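Long-range contact in DsbA family protein (Salmonella typhimurium, PDB 7JVE), which acts as a trimeric thioredoxin-like enzyme of the DsbA family, with both thiol oxidase and disulfide isomerase activities: residues R66-G78 and N111-I123. Residues are numbered along the deposited sequence; the frame is centred on the assembly and turned at random.
Sequences RAELLSSSSPSVG and NPDTRFIFKEFPI
R115, extended from CG to NE, leaves its backbone with CG anti to N (chi1 -172°) and passes the side chain of S76, its guanidinium meeting the backbone carbonyls of the turn after helix 66-69. R115 NH1 donates to L70 O at 2.9 Å, nearly straight and with the oxygen in the guanidinium plane. R115 NH2 reaches S71 O at 3.1 Å from above that carbonyl's plane, a more bent bond. A water at the same edge accepts from R115 NH2 and donates to S74 O and S76 OG, tying the turn to the edge strand. I117 CD1 sits against one face of the guanidinium, 3.1 Å above its plane and displaced from the centre of the group, and also packs 4.0 Å from L70 CD2. Beyond I117, K119 bends at its second torsion (chi2 -71°), which brings NZ to S74 OG at 2.8 Å and to E68 O at 2.9 Å. E68 O thus receives two donors from opposite faces of its plane, K119 NZ and S71 N, while S71 OG takes the N-H of S73 in an ST turn. Strand 76-77 pairs antiparallel with 115-120: V77 and F116 exchange both backbone bonds, and F118 N donates to P75 O. The F118 ring turns its edge to that same oxygen, and V77 CG2 rests on F116 CB. Just past the strand, G78 CA makes a CA-H...O contact with T114 O, too close for a CB. Strand 76-77 forms one edge of the chain's mixed thioredoxin-fold sheet; strand 115-120 pairs in parallel with 84-90 on its other edge, Y150 and H154 meet F118 edge-to-face, and W142 of helix 128-145 packs on P75.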
ATOM      1  N   ARG A  66     -15.055 -25.507 -17.435  0.53 30.14           N
ATOM      2  CA  ARG A  66     -16.305 -24.949 -17.940  0.53 32.95           C
ATOM      3  C   ARG A  66     -17.529 -25.629 -17.319  0.53 34.11           C
ATOM      4  O   ARG A  66     -18.470 -24.958 -16.879  0.53 31.27           O
ATOM      5  CB  ARG A  66     -16.342 -25.068 -19.468  0.53 36.61           C
ATOM      6  CG  ARG A  66     -17.591 -24.462 -20.103  0.53 41.89           C
ATOM      7  CD  ARG A  66     -17.657 -24.717 -21.614  0.53 47.71           C
ATOM      8  NE  ARG A  66     -17.729 -23.467 -22.371  0.53 48.47           N
ATOM      9  CZ  ARG A  66     -16.728 -22.966 -23.088  0.53 49.68           C
ATOM     10  NH1 ARG A  66     -15.575 -23.612 -23.157  0.53 51.55           N
ATOM     11  NH2 ARG A  66     -16.883 -21.824 -23.738  0.53 49.58           N
ATOM     12  N   ALA A  67     -17.545 -26.964 -17.291  1.00 28.99           N
ATOM     13  CA  ALA A  67     -18.752 -27.646 -16.839  1.00 30.51           C
ATOM     14  C   ALA A  67     -19.066 -27.284 -15.395  1.00 30.57           C
ATOM     15  O   ALA A  67     -20.228 -27.027 -15.046  1.00 28.47           O
ATOM     16  CB  ALA A  67     -18.623 -29.164 -17.016  1.00 26.94           C
ATOM     17  N   GLU A  68     -18.044 -27.243 -14.546  1.00 29.51           N
ATOM     18  CA  GLU A  68     -18.250 -26.866 -13.159  1.00 25.48           C
ATOM     19  C   GLU A  68     -18.662 -25.402 -13.055  1.00 28.61           C
ATOM     20  O   GLU A  68     -19.571 -25.060 -12.291  1.00 30.75           O
ATOM     21  CB  GLU A  68     -16.969 -27.131 -12.361  1.00 28.72           C
ATOM     22  CG  GLU A  68     -16.628 -28.614 -12.281  1.00 35.08           C
ATOM     23  CD  GLU A  68     -15.667 -29.084 -13.393  1.00 39.87           C
ATOM     24  OE1 GLU A  68     -14.691 -29.799 -13.069  1.00 49.54           O
ATOM     25  OE2 GLU A  68     -15.838 -28.713 -14.577  1.00 34.66           O
ATOM     26  N   LEU A  69     -17.996 -24.522 -13.812  1.00 23.39           N
ATOM     27  CA  LEU A  69     -18.327 -23.101 -13.773  1.00 23.33           C
ATOM     28  C   LEU A  69     -19.786 -22.856 -14.144  1.00 25.27           C
ATOM     29  O   LEU A  69     -20.436 -21.969 -13.582  1.00 24.46           O
ATOM     30  CB  LEU A  69     -17.407 -22.324 -14.714  1.00 23.31           C
ATOM     31  CG  LEU A  69     -15.953 -22.129 -14.270  1.00 27.69           C
ATOM     32  CD1 LEU A  69     -15.106 -21.647 -15.434  1.00 24.97           C
ATOM     33  CD2 LEU A  69     -15.858 -21.163 -13.106  1.00 20.42           C
ATOM     34  N   LEU A  70     -20.313 -23.622 -15.100  1.00 24.92           N
ATOM     35  CA  LEU A  70     -21.649 -23.397 -15.631  1.00 27.02           C
ATOM     36  C   LEU A  70     -22.675 -24.372 -15.074  1.00 28.47           C
ATOM     37  O   LEU A  70     -23.805 -24.413 -15.571  1.00 25.80           O
ATOM     38  CB  LEU A  70     -21.636 -23.469 -17.156  1.00 27.57           C
ATOM     39  CG  LEU A  70     -20.533 -22.664 -17.828  1.00 30.29           C
ATOM     40  CD1 LEU A  70     -20.635 -22.798 -19.326  1.00 32.57           C
ATOM     41  CD2 LEU A  70     -20.600 -21.230 -17.394  1.00 25.83           C
ATOM     42  N   SER A  71     -22.299 -25.143 -14.051  1.00 28.80           N
ATOM     43  CA  SER A  71     -23.185 -26.106 -13.404  1.00 30.63           C
ATOM     44  C   SER A  71     -24.581 -25.529 -13.195  1.00 28.07           C
ATOM     45  O   SER A  71     -24.737 -24.405 -12.717  1.00 26.29           O
ATOM     46  CB  SER A  71     -22.587 -26.518 -12.054  1.00 28.18           C
ATOM     47  OG  SER A  71     -23.517 -27.304 -11.328  1.00 34.10           O
ATOM     48  N   SER A  72     -25.596 -26.300 -13.578  1.00 29.68           N
ATOM     49  CA  SER A  72     -26.956 -25.891 -13.256  1.00 32.88           C
ATOM     50  C   SER A  72     -27.295 -26.102 -11.781  1.00 30.88           C
ATOM     51  O   SER A  72     -28.435 -25.838 -11.391  1.00 30.33           O
ATOM     52  CB  SER A  72     -27.961 -26.657 -14.116  1.00 35.92           C
ATOM     53  OG  SER A  72     -27.731 -28.043 -13.983  1.00 37.59           O
ATOM     54  N   SER A  73     -26.356 -26.595 -10.967  1.00 28.92           N
ATOM     55  CA  SER A  73     -26.575 -26.710  -9.535  1.00 28.78           C
ATOM     56  C   SER A  73     -26.376 -25.386  -8.800  1.00 27.73           C
ATOM     57  O   SER A  73     -26.807 -25.265  -7.648  1.00 26.40           O
ATOM     58  CB  SER A  73     -25.651 -27.777  -8.948  1.00 27.95           C
ATOM     59  OG  SER A  73     -26.089 -29.080  -9.303  1.00 38.08           O
ATOM     60  N   SER A  74     -25.774 -24.394  -9.439  1.00 24.91           N
ATOM     61  CA  SER A  74     -25.509 -23.103  -8.810  1.00 23.34           C
ATOM     62  C   SER A  74     -26.667 -22.152  -9.066  1.00 24.58           C
ATOM     63  O   SER A  74     -27.252 -22.161 -10.152  1.00 26.36           O
ATOM     64  CB  SER A  74     -24.225 -22.491  -9.355  1.00 21.12           C
ATOM     65  OG  SER A  74     -23.122 -23.340  -9.079  1.00 23.00           O
ATOM     66  N   PRO A  75     -27.050 -21.336  -8.103  1.00 24.26           N
ATOM     67  CA  PRO A  75     -28.117 -20.365  -8.375  1.00 26.78           C
ATOM     68  C   PRO A  75     -27.708 -19.468  -9.535  1.00 24.20           C
ATOM     69  O   PRO A  75     -26.548 -19.062  -9.653  1.00 24.57           O
ATOM     70  CB  PRO A  75     -28.248 -19.579  -7.061  1.00 22.96           C
ATOM     71  CG  PRO A  75     -27.525 -20.396  -6.032  1.00 25.45           C
ATOM     72  CD  PRO A  75     -26.494 -21.228  -6.747  1.00 22.28           C
ATOM     73  N   SER A  76     -28.672 -19.150 -10.393  1.00 24.62           N
ATOM     74  CA  SER A  76     -28.422 -18.207 -11.476  1.00 25.82           C
ATOM     75  C   SER A  76     -29.690 -17.428 -11.781  1.00 25.70           C
ATOM     76  O   SER A  76     -30.783 -17.781 -11.337  1.00 24.95           O
ATOM     77  CB  SER A  76     -27.918 -18.910 -12.737  1.00 26.43           C
ATOM     78  OG  SER A  76     -28.915 -19.757 -13.281  1.00 28.24           O
ATOM     79  N   VAL A  77     -29.510 -16.321 -12.500  1.00 25.68           N
ATOM     80  CA  VAL A  77     -30.590 -15.613 -13.165  1.00 25.90           C
ATOM     81  C   VAL A  77     -30.188 -15.455 -14.621  1.00 28.79           C
ATOM     82  O   VAL A  77     -29.024 -15.617 -14.984  1.00 25.56           O
ATOM     83  CB  VAL A  77     -30.883 -14.240 -12.536  1.00 28.69           C
ATOM     84  CG1 VAL A  77     -31.382 -14.405 -11.086  1.00 22.25           C
ATOM     85  CG2 VAL A  77     -29.636 -13.325 -12.634  1.00 24.56           C
ATOM     86  N   GLY A  78     -31.168 -15.101 -15.453  1.00 29.00           N
ATOM     87  CA  GLY A  78     -30.974 -15.090 -16.879  1.00 28.63           C
ATOM     88  C   GLY A  78     -31.273 -16.454 -17.472  1.00 30.90           C
ATOM     89  O   GLY A  78     -31.412 -17.450 -16.753  1.00 32.84           O
ATOM     90  N   ASN A 111     -28.624  -6.715 -18.969  1.00 36.99           N
ATOM     91  CA  ASN A 111     -28.303  -7.901 -19.768  1.00 35.79           C
ATOM     92  C   ASN A 111     -29.265  -9.036 -19.423  1.00 38.12           C
ATOM     93  O   ASN A 111     -28.856 -10.076 -18.888  1.00 34.33           O
ATOM     94  CB  ASN A 111     -26.848  -8.321 -19.543  1.00 32.92           C
ATOM     95  CG  ASN A 111     -25.850  -7.294 -20.088  1.00 36.84           C
ATOM     96  OD1 ASN A 111     -25.456  -7.347 -21.265  1.00 36.82           O
ATOM     97  ND2 ASN A 111     -25.439  -6.356 -19.235  1.00 30.75           N
ATOM     98  N   PRO A 112     -30.563  -8.867 -19.712  1.00 37.40           N
ATOM     99  CA  PRO A 112     -31.539  -9.916 -19.368  1.00 40.84           C
ATOM    100  C   PRO A 112     -31.352 -11.197 -20.161  1.00 39.18           C
ATOM    101  O   PRO A 112     -31.903 -12.239 -19.781  1.00 36.37           O
ATOM    102  CB  PRO A 112     -32.881  -9.259 -19.693  1.00 34.73           C
ATOM    103  CG  PRO A 112     -32.555  -8.316 -20.798  1.00 40.47           C
ATOM    104  CD  PRO A 112     -31.200  -7.751 -20.431  1.00 39.93           C
ATOM    105  N   ASP A 113     -30.583 -11.141 -21.234  1.00 39.14           N
ATOM    106  CA  ASP A 113     -30.296 -12.259 -22.120  1.00 41.26           C
ATOM    107  C   ASP A 113     -29.095 -13.082 -21.675  1.00 39.16           C
ATOM    108  O   ASP A 113     -28.787 -14.090 -22.321  1.00 36.15           O
ATOM    109  CB  ASP A 113     -30.039 -11.712 -23.520  1.00 43.91           C
ATOM    110  CG  ASP A 113     -28.817 -10.775 -23.560  1.00 51.01           C
ATOM    111  OD1 ASP A 113     -27.982 -10.939 -24.483  1.00 64.77           O
ATOM    112  OD2 ASP A 113     -28.673  -9.910 -22.657  1.00 59.56           O
ATOM    113  N   THR A 114     -28.400 -12.668 -20.612  1.00 32.49           N
ATOM    114  CA  THR A 114     -27.150 -13.272 -20.187  1.00 28.74           C
ATOM    115  C   THR A 114     -27.366 -13.991 -18.864  1.00 27.58           C
ATOM    116  O   THR A 114     -28.166 -13.567 -18.029  1.00 26.66           O
ATOM    117  CB  THR A 114     -26.053 -12.199 -20.068  1.00 33.52           C
ATOM    118  OG1 THR A 114     -25.714 -11.700 -21.369  1.00 32.00           O
ATOM    119  CG2 THR A 114     -24.796 -12.728 -19.390  1.00 27.24           C
ATOM    120  N   ARG A 115     -26.671 -15.106 -18.686  1.00 26.14           N
ATOM    121  CA  ARG A 115     -26.817 -15.913 -17.487  1.00 28.32           C
ATOM    122  C   ARG A 115     -25.800 -15.476 -16.432  1.00 28.49           C
ATOM    123  O   ARG A 115     -24.596 -15.408 -16.713  1.00 26.22           O
ATOM    124  CB  ARG A 115     -26.641 -17.399 -17.822  1.00 28.00           C
ATOM    125  CG  ARG A 115     -26.967 -18.344 -16.688  1.00 24.79           C
ATOM    126  CD  ARG A 115     -26.723 -19.796 -17.067  1.00 25.11           C
ATOM    127  NE  ARG A 115     -26.881 -20.669 -15.911  1.00 25.50           N
ATOM    128  CZ  ARG A 115     -26.137 -21.745 -15.682  1.00 28.05           C
ATOM    129  NH1 ARG A 115     -25.175 -22.078 -16.536  1.00 25.47           N
ATOM    130  NH2 ARG A 115     -26.332 -22.473 -14.584  1.00 24.27           N
ATOM    131  N   PHE A 116     -26.284 -15.187 -15.223  1.00 23.65           N
ATOM    132  CA  PHE A 116     -25.422 -14.806 -14.109  1.00 24.40           C
ATOM    133  C   PHE A 116     -25.463 -15.914 -13.062  1.00 26.15           C
ATOM    134  O   PHE A 116     -26.534 -16.251 -12.543  1.00 23.52           O
ATOM    135  CB  PHE A 116     -25.839 -13.459 -13.522  1.00 22.27           C
ATOM    136  CG  PHE A 116     -25.602 -12.290 -14.448  1.00 26.56           C
ATOM    137  CD1 PHE A 116     -26.480 -12.029 -15.499  1.00 26.72           C
ATOM    138  CD2 PHE A 116     -24.497 -11.449 -14.273  1.00 22.48           C
ATOM    139  CE1 PHE A 116     -26.272 -10.943 -16.360  1.00 27.92           C
ATOM    140  CE2 PHE A 116     -24.287 -10.364 -15.116  1.00 22.04           C
ATOM    141  CZ  PHE A 116     -25.168 -10.109 -16.168  1.00 24.68           C
ATOM    142  N   ILE A 117     -24.299 -16.503 -12.794  1.00 24.36           N
ATOM    143  CA  ILE A 117     -24.157 -17.664 -11.935  1.00 23.83           C
ATOM    144  C   ILE A 117     -23.451 -17.227 -10.661  1.00 22.31           C
ATOM    145  O   ILE A 117     -22.458 -16.495 -10.713  1.00 23.49           O
ATOM    146  CB  ILE A 117     -23.378 -18.781 -12.661  1.00 22.22           C
ATOM    147  CG1 ILE A 117     -24.036 -19.076 -14.020  1.00 24.73           C
ATOM    148  CG2 ILE A 117     -23.287 -20.018 -11.793  1.00 20.32           C
ATOM    149  CD1 ILE A 117     -23.413 -20.238 -14.791  1.00 25.36           C
ATOM    150  N   PHE A 118     -23.956 -17.678  -9.521  1.00 21.63           N
ATOM    151  CA  PHE A 118     -23.498 -17.233  -8.208  1.00 22.05           C
ATOM    152  C   PHE A 118     -22.708 -18.346  -7.524  1.00 23.00           C
ATOM    153  O   PHE A 118     -23.257 -19.414  -7.227  1.00 21.75           O
ATOM    154  CB  PHE A 118     -24.696 -16.813  -7.351  1.00 19.97           C
ATOM    155  CG  PHE A 118     -25.396 -15.565  -7.860  1.00 21.97           C
ATOM    156  CD1 PHE A 118     -26.304 -15.641  -8.903  1.00 23.39           C
ATOM    157  CD2 PHE A 118     -25.122 -14.313  -7.300  1.00 22.22           C
ATOM    158  CE1 PHE A 118     -26.949 -14.487  -9.386  1.00 26.32           C
ATOM    159  CE2 PHE A 118     -25.757 -13.157  -7.765  1.00 21.45           C
ATOM    160  CZ  PHE A 118     -26.667 -13.243  -8.817  1.00 27.04           C
ATOM    161  N   LYS A 119     -21.434 -18.102  -7.267  1.00 18.76           N
ATOM    162  CA  LYS A 119     -20.580 -19.090  -6.595  1.00 20.93           C
ATOM    163  C   LYS A 119     -20.192 -18.549  -5.218  1.00 20.21           C
ATOM    164  O   LYS A 119     -19.188 -17.855  -5.075  1.00 19.97           O
ATOM    165  CB  LYS A 119     -19.322 -19.399  -7.432  1.00 20.01           C
ATOM    166  CG  LYS A 119     -19.615 -19.850  -8.833  1.00 18.69           C
ATOM    167  CD  LYS A 119     -20.222 -21.253  -8.822  1.00 18.90           C
ATOM    168  CE  LYS A 119     -20.023 -21.946 -10.149  1.00 19.88           C
ATOM    169  NZ  LYS A 119     -20.526 -23.343 -10.130  1.00 20.10           N
ATOM    170  N   GLU A 120     -20.985 -18.889  -4.203  1.00 24.10           N
ATOM    171  CA  GLU A 120     -20.691 -18.489  -2.832  1.00 20.19           C
ATOM    172  C   GLU A 120     -19.533 -19.314  -2.283  1.00 21.51           C
ATOM    173  O   GLU A 120     -19.536 -20.544  -2.413  1.00 21.22           O
ATOM    174  CB  GLU A 120     -21.924 -18.688  -1.955  1.00 20.42           C
ATOM    175  CG  GLU A 120     -23.064 -17.766  -2.287  1.00 22.01           C
ATOM    176  CD  GLU A 120     -24.362 -18.152  -1.601  1.00 24.52           C
ATOM    177  OE1 GLU A 120     -24.335 -18.391  -0.386  1.00 22.83           O
ATOM    178  OE2 GLU A 120     -25.417 -18.183  -2.273  1.00 29.65           O
ATOM    179  N   PHE A 121     -18.555 -18.646  -1.661  1.00 20.91           N
ATOM    180  CA  PHE A 121     -17.413 -19.325  -1.068  1.00 23.12           C
ATOM    181  C   PHE A 121     -16.853 -18.479   0.072  1.00 23.46           C
ATOM    182  O   PHE A 121     -17.152 -17.282   0.171  1.00 22.22           O
ATOM    183  CB  PHE A 121     -16.330 -19.633  -2.126  1.00 20.02           C
ATOM    184  CG  PHE A 121     -15.419 -18.453  -2.466  1.00 21.62           C
ATOM    185  CD1 PHE A 121     -15.932 -17.297  -3.026  1.00 22.33           C
ATOM    186  CD2 PHE A 121     -14.044 -18.534  -2.268  1.00 26.63           C
ATOM    187  CE1 PHE A 121     -15.093 -16.206  -3.361  1.00 22.13           C
ATOM    188  CE2 PHE A 121     -13.200 -17.459  -2.599  1.00 27.78           C
ATOM    189  CZ  PHE A 121     -13.733 -16.285  -3.143  1.00 23.29           C
ATOM    190  N   PRO A 122     -16.034 -19.076   0.962  1.00 23.16           N
ATOM    191  CA  PRO A 122     -15.490 -18.333   2.108  1.00 22.04           C
ATOM    192  C   PRO A 122     -14.035 -17.931   1.916  1.00 22.04           C
ATOM    193  O   PRO A 122     -13.192 -18.804   1.678  1.00 23.71           O
ATOM    194  CB  PRO A 122     -15.608 -19.346   3.248  1.00 23.31           C
ATOM    195  CG  PRO A 122     -15.568 -20.708   2.540  1.00 23.67           C
ATOM    196  CD  PRO A 122     -15.694 -20.501   1.051  1.00 20.22           C
ATOM    197  N   ILE A 123     -13.719 -16.638   2.055  1.00 22.98           N
ATOM    198  CA  ILE A 123     -12.344 -16.183   1.846  1.00 25.51           C
ATOM    199  C   ILE A 123     -11.421 -16.749   2.919  1.00 26.79           C
ATOM    200  O   ILE A 123     -10.282 -17.127   2.634  1.00 29.07           O
ATOM    201  CB  ILE A 123     -12.289 -14.647   1.814  1.00 27.44           C
ATOM    202  CG1 ILE A 123     -12.979 -14.120   0.566  1.00 21.78           C
ATOM    203  CG2 ILE A 123     -10.838 -14.144   1.898  1.00 25.78           C
ATOM    204  CD1 ILE A 123     -12.984 -12.618   0.508  1.00 27.45           C
TER
HETATM  205  O   HOH W   1     -28.267 -22.273 -12.674  1.00 23.70           O